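Local coordinates for protein lipoteichoic acid primase (Listeria monocytogenes, PDB 4UOP) that belongs to the sulfatase family and carries a bound magnesium ion in its extracellular catalytic domain, at residues Asp183-Gly188 / Ser192-Tyr197; Asn59-Gln64 / Gly262-Lys267; Glu338-Pro343 / Asn369-Arg374. All coordinates share one frame; numbering follows the deposited sequence.

Interaction 1: residues Asp183-Gly188 / Ser192-Tyr197; sequences DEDVIG and SDEVLY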
loop_
_atom_site.group_PDB
_atom_site.type_symbol
_atom_site.label_atom_id
_atom_site.label_comp_id
_atom_site.label_asym_id
_atom_site.label_seq_id
_atom_site.Cartn_x
_atom_site.Cartn_y
_atom_site.Cartn_z
ATOM N N ASP B 183 2.694 32.736 -1.050
ATOM C CA ASP B 183 2.658 32.132 -2.387
ATOM C C ASP B 183 3.675 32.762 -3.342
ATOM O O ASP B 183 3.529 32.679 -4.560
ATOM C CB ASP B 183 1.239 32.238 -2.954
ATOM C CG ASP B 183 0.275 31.270 -2.287
ATOM O OD1 ASP B 183 0.503 30.041 -2.392
ATOM O OD2 ASP B 183 -0.703 31.739 -1.663
ATOM N N GLU B 184 4.715 33.369 -2.784
ATOM C CA GLU B 184 5.837 33.861 -3.581
ATOM C C GLU B 184 6.729 32.688 -4.004
ATOM O O GLU B 184 6.842 31.687 -3.274
ATOM C CB GLU B 184 6.667 34.881 -2.785
ATOM C CG GLU B 184 7.485 34.284 -1.630
ATOM C CD GLU B 184 8.443 35.274 -0.987
ATOM O OE1 GLU B 184 8.772 36.308 -1.621
ATOM O OE2 GLU B 184 8.869 35.016 0.158
ATOM N N ASP B 185 7.331 32.818 -5.189
ATOM C CA ASP B 185 8.378 31.917 -5.679
ATOM C C ASP B 185 7.993 30.445 -5.562
ATOM O O ASP B 185 8.721 29.629 -4.979
ATOM C CB ASP B 185 9.699 32.202 -4.945
ATOM C CG ASP B 185 10.921 31.579 -5.636
ATOM O OD1 ASP B 185 10.929 31.421 -6.876
ATOM O OD2 ASP B 185 11.891 31.256 -4.927
ATOM N N VAL B 186 6.839 30.120 -6.129
ATOM C CA VAL B 186 6.359 28.753 -6.185
ATOM C C VAL B 186 7.193 27.950 -7.193
ATOM O O VAL B 186 7.477 28.412 -8.304
ATOM C CB VAL B 186 4.858 28.697 -6.552
ATOM C CG1 VAL B 186 4.411 27.268 -6.820
ATOM C CG2 VAL B 186 4.021 29.322 -5.442
ATOM N N ILE B 187 7.611 26.762 -6.773
ATOM C CA ILE B 187 8.276 25.797 -7.649
ATOM C C ILE B 187 7.501 24.501 -7.467
ATOM O O ILE B 187 7.359 24.004 -6.343
ATOM C CB ILE B 187 9.764 25.609 -7.291
ATOM C CG1 ILE B 187 10.534 26.884 -7.632
ATOM C CG2 ILE B 187 10.358 24.405 -8.021
ATOM C CD1 ILE B 187 12.020 26.825 -7.333
ATOM N N GLY B 188 6.978 23.967 -8.567
ATOM C CA GLY B 188 6.021 22.876 -8.483
ATOM C C GLY B 188 4.702 23.400 -7.943
ATOM O O GLY B 188 4.090 24.276 -8.553
ATOM N N SER B 192 9.198 27.679 -2.943
ATOM C CA SER B 192 10.468 27.033 -3.199
ATOM C C SER B 192 11.200 26.708 -1.905
ATOM O O SER B 192 10.879 27.262 -0.849
ATOM C CB SER B 192 11.338 27.953 -4.044
ATOM O OG SER B 192 11.671 29.120 -3.320
ATOM N N ASP B 193 12.189 25.818 -2.005
ATOM C CA ASP B 193 13.107 25.577 -0.895
ATOM C C ASP B 193 13.777 26.881 -0.436
ATOM O O ASP B 193 14.067 27.026 0.741
ATOM C CB ASP B 193 14.197 24.569 -1.270
ATOM C CG ASP B 193 13.672 23.148 -1.450
ATOM O OD1 ASP B 193 12.476 22.862 -1.193
ATOM O OD2 ASP B 193 14.490 22.302 -1.858
ATOM N N GLU B 194 14.055 27.815 -1.355
ATOM C CA GLU B 194 14.610 29.105 -0.947
ATOM C C GLU B 194 13.687 29.815 0.046
ATOM O O GLU B 194 14.146 30.360 1.028
ATOM C CB GLU B 194 14.885 30.029 -2.141
ATOM C CG GLU B 194 15.583 31.325 -1.747
ATOM C CD GLU B 194 16.166 32.091 -2.932
ATOM O OE1 GLU B 194 15.765 31.832 -4.086
ATOM O OE2 GLU B 194 17.043 32.958 -2.704
ATOM N N VAL B 195 12.387 29.791 -0.213
ATOM C CA VAL B 195 11.410 30.429 0.681
ATOM C C VAL B 195 11.332 29.649 2.012
ATOM O O VAL B 195 11.233 30.251 3.086
ATOM C CB VAL B 195 10.024 30.517 0.011
ATOM C CG1 VAL B 195 8.968 30.997 0.987
ATOM C CG2 VAL B 195 10.075 31.447 -1.211
ATOM N N LEU B 196 11.396 28.318 1.931
ATOM C CA LEU B 196 11.403 27.468 3.131
ATOM C C LEU B 196 12.500 27.919 4.075
ATOM O O LEU B 196 12.237 28.254 5.247
ATOM C CB LEU B 196 11.598 25.990 2.752
ATOM C CG LEU B 196 11.886 25.012 3.897
ATOM C CD1 LEU B 196 10.656 24.871 4.778
ATOM C CD2 LEU B 196 12.321 23.677 3.339
ATOM N N TYR B 197 13.724 28.002 3.554
ATOM C CA TYR B 197 14.866 28.311 4.400
ATOM C C TYR B 197 14.884 29.777 4.850
ATOM O O TYR B 197 15.218 30.083 5.995
ATOM C CB TYR B 197 16.174 27.950 3.702
ATOM C CG TYR B 197 16.302 26.481 3.365
ATOM C CD1 TYR B 197 16.093 25.501 4.342
ATOM C CD2 TYR B 197 16.639 26.065 2.089
ATOM C CE1 TYR B 197 16.195 24.157 4.033
ATOM C CE2 TYR B 197 16.766 24.724 1.774
ATOM C CZ TYR B 197 16.530 23.757 2.756
ATOM O OH TYR B 197 16.626 22.412 2.437
HETATM O O HOH W 1 14.302 30.136 -5.573
#

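Interaction 2: residues Asn59-Gln64 / Gly262-Lys267; sequences NLIIVQ and GEFIQK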
loop_
_atom_site.group_PDB
_atom_site.type_symbol
_atom_site.label_atom_id
_atom_site.label_comp_id
_atom_site.label_asym_id
_atom_site.label_seq_id
_atom_site.Cartn_x
_atom_site.Cartn_y
_atom_site.Cartn_z
ATOM N N ASN B 59 21.112 22.833 20.096
ATOM C CA ASN B 59 19.887 22.792 19.315
ATOM C C ASN B 59 19.947 21.603 18.357
ATOM O O ASN B 59 21.000 20.962 18.209
ATOM C CB ASN B 59 19.693 24.083 18.535
ATOM C CG ASN B 59 19.811 25.300 19.403
ATOM O OD1 ASN B 59 18.999 25.511 20.287
ATOM N ND2 ASN B 59 20.842 26.098 19.178
ATOM N N LEU B 60 18.822 21.311 17.720
ATOM C CA LEU B 60 18.717 20.231 16.728
ATOM C C LEU B 60 17.981 20.765 15.497
ATOM O O LEU B 60 16.849 21.244 15.590
ATOM C CB LEU B 60 17.947 19.051 17.299
ATOM C CG LEU B 60 17.654 17.862 16.380
ATOM C CD1 LEU B 60 18.932 17.253 15.865
ATOM C CD2 LEU B 60 16.823 16.840 17.142
ATOM N N ILE B 61 18.654 20.707 14.366
ATOM C CA ILE B 61 18.062 21.049 13.075
ATOM C C ILE B 61 18.142 19.819 12.164
ATOM O O ILE B 61 19.230 19.261 11.936
ATOM C CB ILE B 61 18.782 22.230 12.442
ATOM C CG1 ILE B 61 18.650 23.469 13.324
ATOM C CG2 ILE B 61 18.239 22.469 11.033
ATOM C CD1 ILE B 61 19.626 24.575 12.978
ATOM N N ILE B 62 17.004 19.375 11.649
ATOM C CA ILE B 62 16.958 18.214 10.775
ATOM C C ILE B 62 16.274 18.617 9.469
ATOM O O ILE B 62 15.178 19.206 9.499
ATOM C CB ILE B 62 16.173 17.065 11.412
ATOM C CG1 ILE B 62 16.828 16.663 12.744
ATOM C CG2 ILE B 62 16.085 15.894 10.453
ATOM C CD1 ILE B 62 16.182 15.469 13.405
ATOM N N VAL B 63 16.953 18.368 8.357
ATOM C CA VAL B 63 16.410 18.676 7.037
ATOM C C VAL B 63 16.205 17.373 6.257
ATOM O O VAL B 63 17.142 16.609 6.053
ATOM C CB VAL B 63 17.297 19.618 6.218
ATOM C CG1 VAL B 63 16.597 19.981 4.920
ATOM C CG2 VAL B 63 17.648 20.868 7.005
ATOM N N GLN B 64 14.960 17.143 5.862
ATOM C CA GLN B 64 14.553 15.999 5.070
ATOM C C GLN B 64 14.480 16.455 3.616
ATOM O O GLN B 64 13.640 17.289 3.279
ATOM C CB GLN B 64 13.197 15.493 5.518
ATOM C CG GLN B 64 12.745 14.257 4.762
ATOM C CD GLN B 64 11.457 13.661 5.275
ATOM O OE1 GLN B 64 11.404 13.064 6.370
ATOM N NE2 GLN B 64 10.407 13.784 4.483
ATOM N N GLY B 262 22.799 24.742 0.813
ATOM C CA GLY B 262 24.087 25.381 1.073
ATOM C C GLY B 262 23.969 26.814 1.580
ATOM O O GLY B 262 24.711 27.243 2.462
ATOM N N GLU B 263 23.044 27.576 1.007
ATOM C CA GLU B 263 22.795 28.939 1.469
ATOM C C GLU B 263 22.224 28.981 2.900
ATOM O O GLU B 263 22.569 29.874 3.682
ATOM C CB GLU B 263 21.898 29.690 0.484
ATOM C CG GLU B 263 22.632 29.956 -0.830
ATOM C CD GLU B 263 21.767 30.596 -1.905
ATOM O OE1 GLU B 263 20.729 31.205 -1.578
ATOM O OE2 GLU B 263 22.131 30.472 -3.095
ATOM N N PHE B 264 21.349 28.028 3.218
ATOM C CA PHE B 264 20.789 27.896 4.554
ATOM C C PHE B 264 21.908 27.581 5.551
ATOM O O PHE B 264 21.989 28.216 6.617
ATOM C CB PHE B 264 19.701 26.830 4.547
ATOM C CG PHE B 264 19.082 26.549 5.881
ATOM C CD1 PHE B 264 18.446 27.555 6.607
ATOM C CD2 PHE B 264 19.063 25.262 6.376
ATOM C CE1 PHE B 264 17.855 27.279 7.829
ATOM C CE2 PHE B 264 18.466 24.987 7.597
ATOM C CZ PHE B 264 17.862 25.991 8.320
ATOM N N ILE B 265 22.791 26.653 5.186
ATOM C CA ILE B 265 23.944 26.310 6.014
ATOM C C ILE B 265 24.844 27.533 6.250
ATOM O O ILE B 265 25.288 27.770 7.367
ATOM C CB ILE B 265 24.766 25.160 5.391
ATOM C CG1 ILE B 265 23.977 23.852 5.434
ATOM C CG2 ILE B 265 26.092 24.982 6.108
ATOM C CD1 ILE B 265 24.548 22.744 4.576
ATOM N N GLN B 266 25.101 28.315 5.208
ATOM C CA GLN B 266 25.961 29.483 5.360
ATOM C C GLN B 266 25.351 30.508 6.347
ATOM O O GLN B 266 26.079 31.130 7.132
ATOM C CB GLN B 266 26.268 30.122 4.005
ATOM C CG GLN B 266 27.340 31.202 4.042
ATOM C CD GLN B 266 28.656 30.693 4.605
ATOM O OE1 GLN B 266 29.237 29.741 4.094
ATOM N NE2 GLN B 266 29.102 31.297 5.690
ATOM N N LYS B 267 24.029 30.653 6.335
ATOM C CA LYS B 267 23.346 31.512 7.301
ATOM C C LYS B 267 23.421 30.966 8.724
ATOM O O LYS B 267 23.591 31.734 9.662
ATOM C CB LYS B 267 21.893 31.760 6.897
ATOM C CG LYS B 267 21.798 32.644 5.667
ATOM C CD LYS B 267 20.404 32.657 5.060
ATOM C CE LYS B 267 19.436 33.518 5.855
ATOM N NZ LYS B 267 18.322 34.012 5.000
#

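Interaction 3: residues Glu338-Pro343 / Asn369-Arg374; sequences EIDIMP and NYVPER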
loop_
_atom_site.group_PDB
_atom_site.type_symbol
_atom_site.label_atom_id
_atom_site.label_comp_id
_atom_site.label_asym_id
_atom_site.label_seq_id
_atom_site.Cartn_x
_atom_site.Cartn_y
_atom_site.Cartn_z
ATOM N N GLU B 338 15.934 5.207 8.410
ATOM C CA GLU B 338 15.273 6.370 8.985
ATOM C C GLU B 338 14.785 6.114 10.427
ATOM O O GLU B 338 14.838 7.006 11.245
ATOM C CB GLU B 338 14.152 6.863 8.084
ATOM C CG GLU B 338 14.715 7.672 6.917
ATOM C CD GLU B 338 13.845 7.696 5.677
ATOM O OE1 GLU B 338 13.109 6.716 5.393
ATOM O OE2 GLU B 338 13.948 8.704 4.952
ATOM N N ILE B 339 14.347 4.905 10.720
ATOM C CA ILE B 339 13.948 4.578 12.100
ATOM C C ILE B 339 15.060 4.724 13.139
ATOM O O ILE B 339 14.774 4.767 14.345
ATOM C CB ILE B 339 13.370 3.156 12.227
ATOM C CG1 ILE B 339 14.369 2.112 11.719
ATOM C CG2 ILE B 339 12.035 3.065 11.518
ATOM C CD1 ILE B 339 14.049 0.715 12.195
ATOM N N ASP B 340 16.312 4.739 12.693
ATOM C CA ASP B 340 17.469 4.837 13.589
ATOM C C ASP B 340 17.879 6.264 13.955
ATOM O O ASP B 340 18.740 6.464 14.804
ATOM C CB ASP B 340 18.664 4.110 12.968
ATOM C CG ASP B 340 18.372 2.631 12.692
ATOM O OD1 ASP B 340 17.845 1.960 13.617
ATOM O OD2 ASP B 340 18.628 2.152 11.556
ATOM N N ILE B 341 17.282 7.267 13.301
ATOM C CA ILE B 341 17.710 8.640 13.543
ATOM C C ILE B 341 17.445 9.086 14.989
ATOM O O ILE B 341 18.325 9.686 15.612
ATOM C CB ILE B 341 17.125 9.619 12.501
ATOM C CG1 ILE B 341 17.767 9.318 11.138
ATOM C CG2 ILE B 341 17.391 11.055 12.933
ATOM C CD1 ILE B 341 17.230 10.129 9.957
ATOM N N MET B 342 16.281 8.751 15.548
ATOM C CA MET B 342 15.949 9.203 16.918
ATOM C C MET B 342 16.927 8.669 17.980
ATOM O O MET B 342 17.530 9.462 18.701
ATOM C CB MET B 342 14.514 8.853 17.300
ATOM C CG MET B 342 14.202 9.215 18.738
ATOM S SD MET B 342 12.514 8.894 19.231
ATOM C CE MET B 342 12.639 9.357 20.961
ATOM N N PRO B 343 17.103 7.336 18.070
ATOM C CA PRO B 343 18.049 6.862 19.094
ATOM C C PRO B 343 19.482 7.385 18.903
ATOM O O PRO B 343 20.173 7.645 19.887
ATOM C CB PRO B 343 17.975 5.332 18.980
ATOM C CG PRO B 343 17.339 5.067 17.645
ATOM C CD PRO B 343 16.429 6.217 17.388
ATOM N N ASN B 369 24.109 -3.469 12.985
ATOM C CA ASN B 369 22.729 -3.048 12.738
ATOM C C ASN B 369 22.238 -3.566 11.383
ATOM O O ASN B 369 23.036 -3.872 10.496
ATOM C CB ASN B 369 22.612 -1.528 12.835
ATOM C CG ASN B 369 21.177 -1.046 12.868
ATOM O OD1 ASN B 369 20.294 -1.697 13.422
ATOM N ND2 ASN B 369 20.943 0.115 12.281
ATOM N N TYR B 370 20.930 -3.746 11.261
ATOM C CA TYR B 370 20.326 -4.095 9.985
ATOM C C TYR B 370 18.990 -3.392 9.872
ATOM O O TYR B 370 18.466 -2.899 10.860
ATOM C CB TYR B 370 20.179 -5.615 9.839
ATOM C CG TYR B 370 19.310 -6.257 10.880
ATOM C CD1 TYR B 370 19.832 -6.606 12.120
ATOM C CD2 TYR B 370 17.975 -6.522 10.630
ATOM C CE1 TYR B 370 19.044 -7.174 13.084
ATOM C CE2 TYR B 370 17.176 -7.110 11.599
ATOM C CZ TYR B 370 17.726 -7.436 12.818
ATOM O OH TYR B 370 16.954 -8.023 13.789
ATOM N N VAL B 371 18.458 -3.323 8.662
ATOM C CA VAL B 371 17.256 -2.545 8.400
ATOM C C VAL B 371 16.192 -3.389 7.712
ATOM O O VAL B 371 16.323 -3.686 6.512
ATOM C CB VAL B 371 17.575 -1.322 7.506
ATOM C CG1 VAL B 371 16.349 -0.458 7.366
ATOM C CG2 VAL B 371 18.733 -0.521 8.087
ATOM N N PRO B 372 15.133 -3.780 8.457
ATOM C CA PRO B 372 13.979 -4.437 7.854
ATOM C C PRO B 372 13.254 -3.545 6.840
ATOM O O PRO B 372 13.163 -2.334 7.051
ATOM C CB PRO B 372 13.073 -4.721 9.053
ATOM C CG PRO B 372 14.004 -4.786 10.209
ATOM C CD PRO B 372 15.014 -3.725 9.926
ATOM N N GLU B 373 12.722 -4.155 5.778
ATOM C CA GLU B 373 11.956 -3.437 4.762
ATOM C C GLU B 373 10.629 -4.121 4.525
ATOM O O GLU B 373 10.492 -5.309 4.777
ATOM C CB GLU B 373 12.753 -3.377 3.464
ATOM C CG GLU B 373 14.066 -2.618 3.592
ATOM C CD GLU B 373 13.898 -1.115 3.685
ATOM O OE1 GLU B 373 12.799 -0.600 3.411
ATOM O OE2 GLU B 373 14.881 -0.437 4.033
ATOM N N ARG B 374 9.646 -3.366 4.041
ATOM C CA ARG B 374 8.342 -3.933 3.731
ATOM C C ARG B 374 7.664 -3.196 2.586
ATOM O O ARG B 374 8.214 -2.240 2.037
ATOM C CB ARG B 374 7.447 -3.907 4.977
ATOM C CG ARG B 374 6.883 -2.530 5.308
ATOM C CD ARG B 374 6.376 -2.408 6.741
ATOM N NE ARG B 374 5.597 -3.567 7.182
ATOM C CZ ARG B 374 4.964 -3.640 8.351
ATOM N NH1 ARG B 374 4.963 -2.614 9.201
ATOM N NH2 ARG B 374 4.310 -4.749 8.662
#

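Interaction 1: residues Asp183-Gly188 / Ser192-Tyr197
Ser-192 is the N-cap of helix 193-209, and it reaches back to Asp-185, just before the short beta hairpin, 186-187 with 190-191, that leads into the helix. Its backbone N donates to Asp-185 O over 2.9 Å, from 24° out of the carbonyl plane, so the cap residue is tied to the residue ahead of the hairpin by its main chain as well as by its side chain. Ser-192 OG lies between its own N and carbonyl carbon (chi1 65°), and from there it works both ways: it accepts the capping bond from Val-195 N and donates to Asp-185 OD2 at 2.7 Å. The hydroxyl meets the carboxylate from above its plane, 56° out of it. A bridging water donates to the same Asp-185 OD2 and to Glu-194 OE1. It thus spans two like charges whose oxygens, Asp-185 OD2 and Glu-194 OE1, stand 4.0 Å apart, and probably eases their repulsion.

Apolar packing flanks this polar pair. Val-195 CG2 rests 3.8 Å from Asp-185 CB and also meets the CG of Glu-184, whose extended chain crosses it at a slant. Behind the contact, Ile-187 and Ser-192 both touch Tyr-256 of helix 246-271, while Val-195 packs on Phe-181, so the start of the helix touches helices 246-271 and 178-181 as well as its own hairpin. From the hairpin strand, Ile-187 extends its CD1 to within 3.5 Å of Ser-192 CB.

Interaction 2: residues Asn59-Gln64 / Gly262-Lys267
Ile-61 CG2 sits at the edge of the Phe-264 ring, near its plane, and Val-63 CG2 comes in obliquely. One face of the ring is taken by Tyr-197, the two rings lying nearly parallel in an offset (parallel-displaced) stack. This is helix-on-sheet packing in the alpha/beta core of a sulfatase-type domain. Strand 59-65 lies between the parallel strands 214-219 and 277-283, and helix 246-271 belongs to the beta-alpha-beta crossover that links those two, passing over the strand between them.

The helix stands well off the strand, with the CA atoms of Ile-61 and Ile-265 10.6 Å apart, and a single large side chain spans the gap. Phe-264 has its ring anti to the backbone N (chi1 177°), which carries it from the helix to the sheet. Ile-61 and Val-63, two residues apart on the strand, project from the same side of the sheet and meet the same ring atom, CE2. The contact is purely apolar and buried, and both approaches are at ordinary van der Waals range.

Neighbouring side chains extend this layer: Val-63 and Ile-265 both touch Phe-281 of strand 277-283, and Ile-61 packs on Ile-273. Glu-66, a ligand of the magnesium ion, follows directly on the strand, and the side chain of Val-63 is about 12 Å from that metal. Gln-64 turns instead to the other side of the sheet, against helix 107-117. Of the two branches that reach the ring, Val-63 CG2 lies 4.2 Å from Phe-264 CE2 and Ile-61 CG2 4.3 Å from the same atom.

Interaction 3: residues Glu338-Pro343 / Asn369-Arg374
Asp-340 and Asn-369 approach from opposite directions and join by one polar link, a weak hydrogen bond from Asn-369 ND2 to Asp-340 OD2. It is 3.2 Å long from ND2 to OD2 and bent, with an N-H...O angle of 147°. The carboxylate and amide planes are turned 71° against each other, so the two flat groups do not pair face to face or lie in one plane. Asn-369 holds its amide anti to the backbone N (chi1 -168°), which extends ND2 across to the acid.

Other hydrogen bonds fix both ends. The stronger hold on Asp-340 OD2 comes from Gly-337 N, while OD1 accepts from Thr-361 N, so the buried carboxylate is met by N-H groups at both oxygens, which would be expected to stabilise its negative charge. The main acceptor of Asn-369 ND2 is Val-335 O, while the backbone N of Asn-369 donates to Asn-334 OD1; the residue is thus pinned to the approach to strand 336-337 by side chain and main chain alike.

The contact joins two parts of the sulfatase-type fold. The 338-343 segment leads from strand 336-337 of the large mixed sheet into helix 341-348, whereas 369-374 carries strand 371-373, an outermost strand of the smaller C-terminal antiparallel sheet, paired with 381-383.

Beyond the hydrogen bond the segments meet loosely, Val-371 CG2 standing 4.4 Å from Asp-340 OD2. Val-371 also touches Thr-102, and on the other segment Ile-339 packs on Phe-120.

Overall arrangement
Strand 59-65 opens interaction 2 near the N terminus of the modelled chain, and the loop closes only when helix 246-271 returns over the sheet, 198 residues later. Interaction 1 is nested inside that loop, closing a short hairpin turn with just three residues between its segments. The two adjoin through Tyr-197, which is carried by the helix begun in interaction 1 and also reaches Val-63, joining helices 193-209 and 246-271 to one face of the central sheet. Interaction 3 follows in series, closing a loop of 25 residues, among them the rest of helix 341-348, before strand 371-373. Its nearest atoms are about 5 Å from interaction 2 and about 14 Å from interaction 1.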